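SalCYP truncation (PDB 7ABB) is a truncated cytochrome P450-type heme protein, a largely helical fold that holds heme c in its interior. Local coordinates at residues A[106-109]-A[110-113]; A[112-115]-A[116-119]; A[345-348]-A[349-353]. One frame throughout, in Å; residues are numbered along the deposited sequence.

Interaction 1. Residues A[106-109]-A[110-113]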
loop_
_atom_site.group_PDB
_atom_site.type_symbol
_atom_site.label_atom_id
_atom_site.label_comp_id
_atom_site.label_asym_id
_atom_site.label_seq_id
_atom_site.Cartn_x
_atom_site.Cartn_y
_atom_site.Cartn_z
ATOM N N ASP A 106 4.666 16.103 -11.031
ATOM C CA ASP A 106 5.513 16.128 -12.226
ATOM C C ASP A 106 5.258 14.910 -13.106
ATOM O O ASP A 106 5.325 15.003 -14.338
ATOM C CB ASP A 106 6.995 16.184 -11.829
ATOM C CG ASP A 106 7.410 17.533 -11.280
ATOM O OD1 ASP A 106 6.646 18.514 -11.374
ATOM O OD2 ASP A 106 8.545 17.613 -10.755
ATOM N N LEU A 107 4.990 13.760 -12.490
ATOM C CA LEU A 107 4.790 12.496 -13.170
ATOM C C LEU A 107 3.335 12.251 -13.542
ATOM O O LEU A 107 3.050 11.251 -14.209
ATOM C CB LEU A 107 5.289 11.345 -12.297
ATOM C CG LEU A 107 6.796 11.313 -11.996
ATOM C CD1 LEU A 107 7.109 10.247 -10.984
ATOM C CD2 LEU A 107 7.567 11.054 -13.251
ATOM N N THR A 108 2.430 13.158 -13.190
ATOM C CA THR A 108 1.014 12.846 -13.384
ATOM C C THR A 108 0.604 12.856 -14.857
ATOM O O THR A 108 -0.209 12.016 -15.255
ATOM C CB THR A 108 0.155 13.792 -12.540
ATOM O OG1 THR A 108 0.316 13.440 -11.169
ATOM C CG2 THR A 108 -1.332 13.661 -12.876
ATOM N N PRO A 109 1.134 13.726 -15.726
ATOM C CA PRO A 109 0.775 13.583 -17.147
ATOM C C PRO A 109 1.098 12.199 -17.688
ATOM O O PRO A 109 0.310 11.628 -18.455
ATOM C CB PRO A 109 1.562 14.720 -17.811
ATOM C CG PRO A 109 1.617 15.778 -16.726
ATOM C CD PRO A 109 1.876 14.976 -15.484
ATOM N N ALA A 110 2.229 11.611 -17.275
ATOM C CA ALA A 110 2.559 10.256 -17.715
ATOM C C ALA A 110 1.605 9.224 -17.119
ATOM O O ALA A 110 1.142 8.319 -17.823
ATOM C CB ALA A 110 4.017 9.941 -17.353
ATOM N N ILE A 111 1.289 9.356 -15.833
ATOM C CA ILE A 111 0.332 8.462 -15.191
ATOM C C ILE A 111 -1.008 8.530 -15.904
ATOM O O ILE A 111 -1.646 7.506 -16.186
ATOM C CB ILE A 111 0.180 8.836 -13.710
ATOM C CG1 ILE A 111 1.480 8.614 -12.939
ATOM C CG2 ILE A 111 -0.976 8.043 -13.093
ATOM C CD1 ILE A 111 1.421 9.204 -11.555
ATOM N N ARG A 112 -1.453 9.750 -16.200
ATOM C CA ARG A 112 -2.747 9.949 -16.844
ATOM C C ARG A 112 -2.781 9.337 -18.236
ATOM O O ARG A 112 -3.760 8.681 -18.618
ATOM C CB ARG A 112 -3.060 11.441 -16.893
ATOM C CG ARG A 112 -4.500 11.727 -17.329
ATOM C CD ARG A 112 -4.853 13.202 -17.355
ATOM N NE ARG A 112 -4.700 13.771 -16.035
ATOM C CZ ARG A 112 -5.495 13.546 -14.990
ATOM N NH1 ARG A 112 -6.575 12.767 -15.077
ATOM N NH2 ARG A 112 -5.199 14.115 -13.828
ATOM N N ALA A 113 -1.722 9.559 -19.024
ATOM C CA ALA A 113 -1.689 9.007 -20.375
ATOM C C ALA A 113 -1.667 7.486 -20.342
ATOM O O ALA A 113 -2.260 6.827 -21.210
ATOM C CB ALA A 113 -0.481 9.542 -21.134
#
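Thr108 and Arg112, one helical turn apart, meet where the methyl of the threonine lies beside the end of the arginine. Thr108 CG2 stands anti to the backbone N and comes within 4.0 Å of Arg112 NH2, approaching the guanidinium obliquely as the two side chains run across one another. The arginine leaves the backbone extended and then bends at chi3 (-60°), which turns its tip back toward the N terminus, alongside Thr108. The cationic end finds its counter-charges outside the turn, NH1 forming salt bridges with Glu357 and Glu358. Thr108 OG1 points the other way along the chain and is hydrogen-bonded to the carbonyl of Ala104.

Ile111 occupies a different flank. Its CG1 branch rests on the carbonyl of Leu107, with CG1 3.3 Å from Leu107 O; the terminal CD1 is 4.5 Å from Leu107 CB, a loose apolar touch. Leu107 O also receives Ile111 N at 3.1 Å, and Arg112 N bonds to Thr108 O at 2.8 Å. Ala113 N adds a bond to Pro109 O. These are alpha-helical i to i+4 bonds; a proline in the first turn, where its missing N-H costs no bond, is common at the N-terminal end, here of helix 108-120.

Interaction 2. Residues A[112-115]-A[116-119]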
loop_
_atom_site.group_PDB
_atom_site.type_symbol
_atom_site.label_atom_id
_atom_site.label_comp_id
_atom_site.label_asym_id
_atom_site.label_seq_id
_atom_site.Cartn_x
_atom_site.Cartn_y
_atom_site.Cartn_z
ATOM N N ARG A 112 -1.453 9.750 -16.200
ATOM C CA ARG A 112 -2.747 9.949 -16.844
ATOM C C ARG A 112 -2.781 9.337 -18.236
ATOM O O ARG A 112 -3.760 8.681 -18.618
ATOM C CB ARG A 112 -3.060 11.441 -16.893
ATOM C CG ARG A 112 -4.500 11.727 -17.329
ATOM C CD ARG A 112 -4.853 13.202 -17.355
ATOM N NE ARG A 112 -4.700 13.771 -16.035
ATOM C CZ ARG A 112 -5.495 13.546 -14.990
ATOM N NH1 ARG A 112 -6.575 12.767 -15.077
ATOM N NH2 ARG A 112 -5.199 14.115 -13.828
ATOM N N ALA A 113 -1.722 9.559 -19.024
ATOM C CA ALA A 113 -1.689 9.007 -20.375
ATOM C C ALA A 113 -1.667 7.486 -20.342
ATOM O O ALA A 113 -2.260 6.827 -21.210
ATOM C CB ALA A 113 -0.481 9.542 -21.134
ATOM N N ASN A 114 -0.972 6.927 -19.346
ATOM C CA ASN A 114 -0.952 5.487 -19.102
ATOM C C ASN A 114 -2.364 4.960 -18.819
ATOM O O ASN A 114 -2.849 4.057 -19.519
ATOM C CB ASN A 114 0.031 5.244 -17.951
ATOM C CG ASN A 114 0.114 3.815 -17.459
ATOM O OD1 ASN A 114 -0.402 2.869 -18.039
ATOM N ND2 ASN A 114 0.796 3.665 -16.332
ATOM N N ALA A 115 -3.062 5.552 -17.848
ATOM C CA ALA A 115 -4.425 5.127 -17.561
ATOM C C ALA A 115 -5.296 5.210 -18.802
ATOM O O ALA A 115 -6.039 4.275 -19.128
ATOM C CB ALA A 115 -5.032 5.992 -16.480
ATOM N N ARG A 116 -5.220 6.336 -19.512
ATOM C CA ARG A 116 -6.116 6.555 -20.650
ATOM C C ARG A 116 -5.853 5.542 -21.753
ATOM O O ARG A 116 -6.786 4.997 -22.369
ATOM C CB ARG A 116 -5.957 7.986 -21.162
ATOM C CG ARG A 116 -6.918 8.372 -22.261
ATOM C CD ARG A 116 -6.691 9.791 -22.759
ATOM N NE ARG A 116 -6.971 10.830 -21.762
ATOM C CZ ARG A 116 -6.067 11.652 -21.222
ATOM N NH1 ARG A 116 -4.772 11.582 -21.540
ATOM N NH2 ARG A 116 -6.456 12.565 -20.350
ATOM N N ARG A 117 -4.577 5.314 -22.055
ATOM C CA ARG A 117 -4.201 4.339 -23.064
ATOM C C ARG A 117 -4.748 2.967 -22.722
ATOM O O ARG A 117 -5.316 2.272 -23.575
ATOM C CB ARG A 117 -2.668 4.297 -23.160
ATOM C CG ARG A 117 -2.100 3.259 -24.122
ATOM C CD ARG A 117 -0.798 2.620 -23.614
ATOM N NE ARG A 117 0.096 3.617 -23.021
ATOM C CZ ARG A 117 0.845 3.404 -21.936
ATOM N NH1 ARG A 117 0.846 2.218 -21.347
ATOM N NH2 ARG A 117 1.588 4.376 -21.413
ATOM N N ARG A 118 -4.585 2.559 -21.462
ATOM C CA ARG A 118 -4.954 1.210 -21.078
ATOM C C ARG A 118 -6.471 1.053 -21.060
ATOM O O ARG A 118 -7.000 0.057 -21.558
ATOM C CB ARG A 118 -4.324 0.868 -19.729
ATOM C CG ARG A 118 -2.809 0.762 -19.793
ATOM C CD ARG A 118 -2.236 0.391 -18.431
ATOM N NE ARG A 118 -0.792 0.210 -18.543
ATOM C CZ ARG A 118 -0.219 -0.872 -19.046
ATOM N NH1 ARG A 118 -0.947 -1.896 -19.489
ATOM N NH2 ARG A 118 1.109 -0.936 -19.136
ATOM N N ILE A 119 -7.191 2.035 -20.520
ATOM C CA ILE A 119 -8.650 1.895 -20.460
ATOM C C ILE A 119 -9.236 1.957 -21.861
ATOM O O ILE A 119 -10.149 1.191 -22.202
ATOM C CB ILE A 119 -9.238 2.970 -19.547
ATOM C CG1 ILE A 119 -8.744 2.758 -18.122
ATOM C CG2 ILE A 119 -10.793 2.904 -19.590
ATOM C CD1 ILE A 119 -8.842 3.977 -17.254
#
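From Arg112 to Ile119 the backbone is regular alpha-helix, and four consecutive i to i+4 bonds join 112-115 to 116-119: Arg116 N to Arg112 O, Arg117 N to Ala113 O and Ile119 N to Ala115 O, each 2.9 Å, and Arg118 N to Asn114 O, 3.0 Å.

Asn114 adds a side-chain bond to this ladder. Arg118 NE donates to Asn114 OD1 at 2.7 Å; the oxygen lies near the guanidinium plane and the donor lies in the plane of the amide carbonyl, although the N-H is bent (134°). The amide and guanidinium planes are themselves turned 67° apart. Arg118 is extended from CG to NE, which carries NE out to the oxygen. Arg117 instead bends at chi2 and chi3, folding back to lay one guanidinium face over Asn114 CA, which is 3.6 Å from Arg117 NH2. On another flank, Arg116 NH2 comes 3.5 Å from Arg112 CD. Arg112 NH1 and Arg116 NE both form salt bridges with the carboxylate of Glu358, which probably offsets the two like charges.

Glu141 of helix 130-147 takes salt bridges from both Arg117 and Arg118, and Asn114 ND2 is hydrogen-bonded to Asn142 and the carbonyl of Tyr138. Ala115 and Ile119 enter the groove between helices 130-147 and 345-362, Ile119 touching Phe134 on one and Leu362 on the other.

Interaction 3. Residues A[345-348]-A[349-353]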
loop_
_atom_site.group_PDB
_atom_site.type_symbol
_atom_site.label_atom_id
_atom_site.label_comp_id
_atom_site.label_asym_id
_atom_site.label_seq_id
_atom_site.Cartn_x
_atom_site.Cartn_y
_atom_site.Cartn_z
ATOM N N ALA A 345 3.285 7.532 -0.404
ATOM C CA ALA A 345 1.898 7.936 -0.200
ATOM C C ALA A 345 1.417 8.917 -1.274
ATOM O O ALA A 345 0.322 8.751 -1.824
ATOM C CB ALA A 345 1.731 8.529 1.193
ATOM N N ALA A 346 2.182 9.978 -1.541
ATOM C CA ALA A 346 1.769 10.945 -2.555
ATOM C C ALA A 346 1.630 10.272 -3.910
ATOM O O ALA A 346 0.710 10.583 -4.684
ATOM C CB ALA A 346 2.756 12.103 -2.651
ATOM N N TYR A 347 2.526 9.330 -4.214
ATOM C CA TYR A 347 2.503 8.695 -5.535
ATOM C C TYR A 347 1.312 7.758 -5.645
ATOM O O TYR A 347 0.668 7.693 -6.699
ATOM C CB TYR A 347 3.817 7.942 -5.795
ATOM C CG TYR A 347 4.115 7.710 -7.263
ATOM C CD1 TYR A 347 4.143 8.772 -8.138
ATOM C CD2 TYR A 347 4.413 6.451 -7.742
ATOM C CE1 TYR A 347 4.428 8.588 -9.477
ATOM C CE2 TYR A 347 4.708 6.250 -9.089
ATOM C CZ TYR A 347 4.706 7.328 -9.947
ATOM O OH TYR A 347 4.997 7.175 -11.293
ATOM N N ALA A 348 1.035 7.005 -4.584
ATOM C CA ALA A 348 -0.142 6.136 -4.563
ATOM C C ALA A 348 -1.415 6.949 -4.736
ATOM O O ALA A 348 -2.289 6.591 -5.538
ATOM C CB ALA A 348 -0.175 5.340 -3.254
ATOM N N ARG A 349 -1.553 8.044 -3.988
ATOM C CA ARG A 349 -2.710 8.923 -4.132
ATOM C C ARG A 349 -2.877 9.396 -5.578
ATOM O O ARG A 349 -3.992 9.406 -6.121
ATOM C CB ARG A 349 -2.570 10.117 -3.202
ATOM C CG ARG A 349 -2.860 9.817 -1.747
ATOM C CD ARG A 349 -2.540 11.009 -0.890
ATOM N NE ARG A 349 -3.167 10.837 0.411
ATOM C CZ ARG A 349 -2.526 10.757 1.566
ATOM N NH1 ARG A 349 -1.203 10.877 1.654
ATOM N NH2 ARG A 349 -3.237 10.569 2.688
ATOM N N ALA A 350 -1.786 9.855 -6.189
ATOM C CA ALA A 350 -1.869 10.345 -7.569
ATOM C C ALA A 350 -2.310 9.233 -8.507
ATOM O O ALA A 350 -3.127 9.456 -9.411
ATOM C CB ALA A 350 -0.523 10.928 -8.013
ATOM N N GLN A 351 -1.794 8.023 -8.310
ATOM C CA GLN A 351 -2.173 6.924 -9.199
ATOM C C GLN A 351 -3.647 6.559 -9.055
ATOM O O GLN A 351 -4.314 6.268 -10.067
ATOM C CB GLN A 351 -1.322 5.697 -8.919
ATOM C CG GLN A 351 0.122 5.845 -9.315
ATOM C CD GLN A 351 0.891 4.615 -8.999
ATOM O OE1 GLN A 351 0.784 3.629 -9.708
ATOM N NE2 GLN A 351 1.673 4.650 -7.913
ATOM N N ILE A 352 -4.153 6.511 -7.823
ATOM C CA ILE A 352 -5.542 6.124 -7.592
ATOM C C ILE A 352 -6.479 7.172 -8.165
ATOM O O ILE A 352 -7.399 6.859 -8.933
ATOM C CB ILE A 352 -5.784 5.904 -6.087
ATOM C CG1 ILE A 352 -5.005 4.706 -5.607
ATOM C CG2 ILE A 352 -7.267 5.672 -5.802
ATOM C CD1 ILE A 352 -4.864 4.653 -4.068
ATOM N N LEU A 353 -6.274 8.430 -7.800
ATOM C CA LEU A 353 -7.148 9.491 -8.276
ATOM C C LEU A 353 -7.128 9.573 -9.795
ATOM O O LEU A 353 -8.175 9.673 -10.442
ATOM C CB LEU A 353 -6.754 10.824 -7.663
ATOM C CG LEU A 353 -7.574 12.015 -8.129
ATOM C CD1 LEU A 353 -9.063 11.798 -7.876
ATOM C CD2 LEU A 353 -7.095 13.279 -7.450
#
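Tyr347 and Gln351 carry the main side-chain contact of this turn. The phenol ring swings out with CG anti to the backbone N (chi1 -158°), and the glutamine amide comes up beside it, NE2 lying 3.3 Å from Tyr347 CD2 and 3.6 Å from CE2. Ring and amide planes are 47° apart, an oblique approach rather than a stack. Gln351 starts with CG beside its own backbone N (chi1 -69°) and runs extended through CD; this path brings CG to 3.2 Å from Tyr347 O and lets NE2 make a weak hydrogen bond to that oxygen at 3.4 Å. Tyr347 O also accepts the backbone N of Gln351, and thus serves both ends of the same residue. The far ends are fixed by Asn142: its main-chain carbonyl accepts from Tyr347 OH, and its side-chain ND2 bonds to Gln351 OE1.

Arg349 follows a similar path, extended from CG to NE. It passes Ala345 O and leaves NH1 3.8 Å from Ala345 CB, while NE forms a salt bridge with Glu273. Ile352 CG1 lies 3.3 Å from Ala348 O.

These turns open helix 345-362, and Ala348 touches heme c. Tyr347 and Gln351 pack against helix 130-147, whereas Ile352 fits between helices 238-253 and 268-278, and Phe335, in a loop, touches Ala345, Ala348 and Arg349.

Interactions 1 and 2 come first along the chain, as successive turns of helix 108-120 that overlap at Arg112 and Ala113; interaction 3 follows much later, at the start of helix 345-362. Each joins residues one helical turn apart, so none closes a long loop, and none encloses or crosses another. The long-range tie is made between them: Leu107 CD1 and Ile111 CD1 of interaction 1 meet Tyr347 CE1 of interaction 3 at 3.5 and 3.7 Å. Interaction 2 does not touch interaction 3, but both pack on helix 130-147, and residues of interaction 2 also reach helix 345-362 directly, so the three helices are held together.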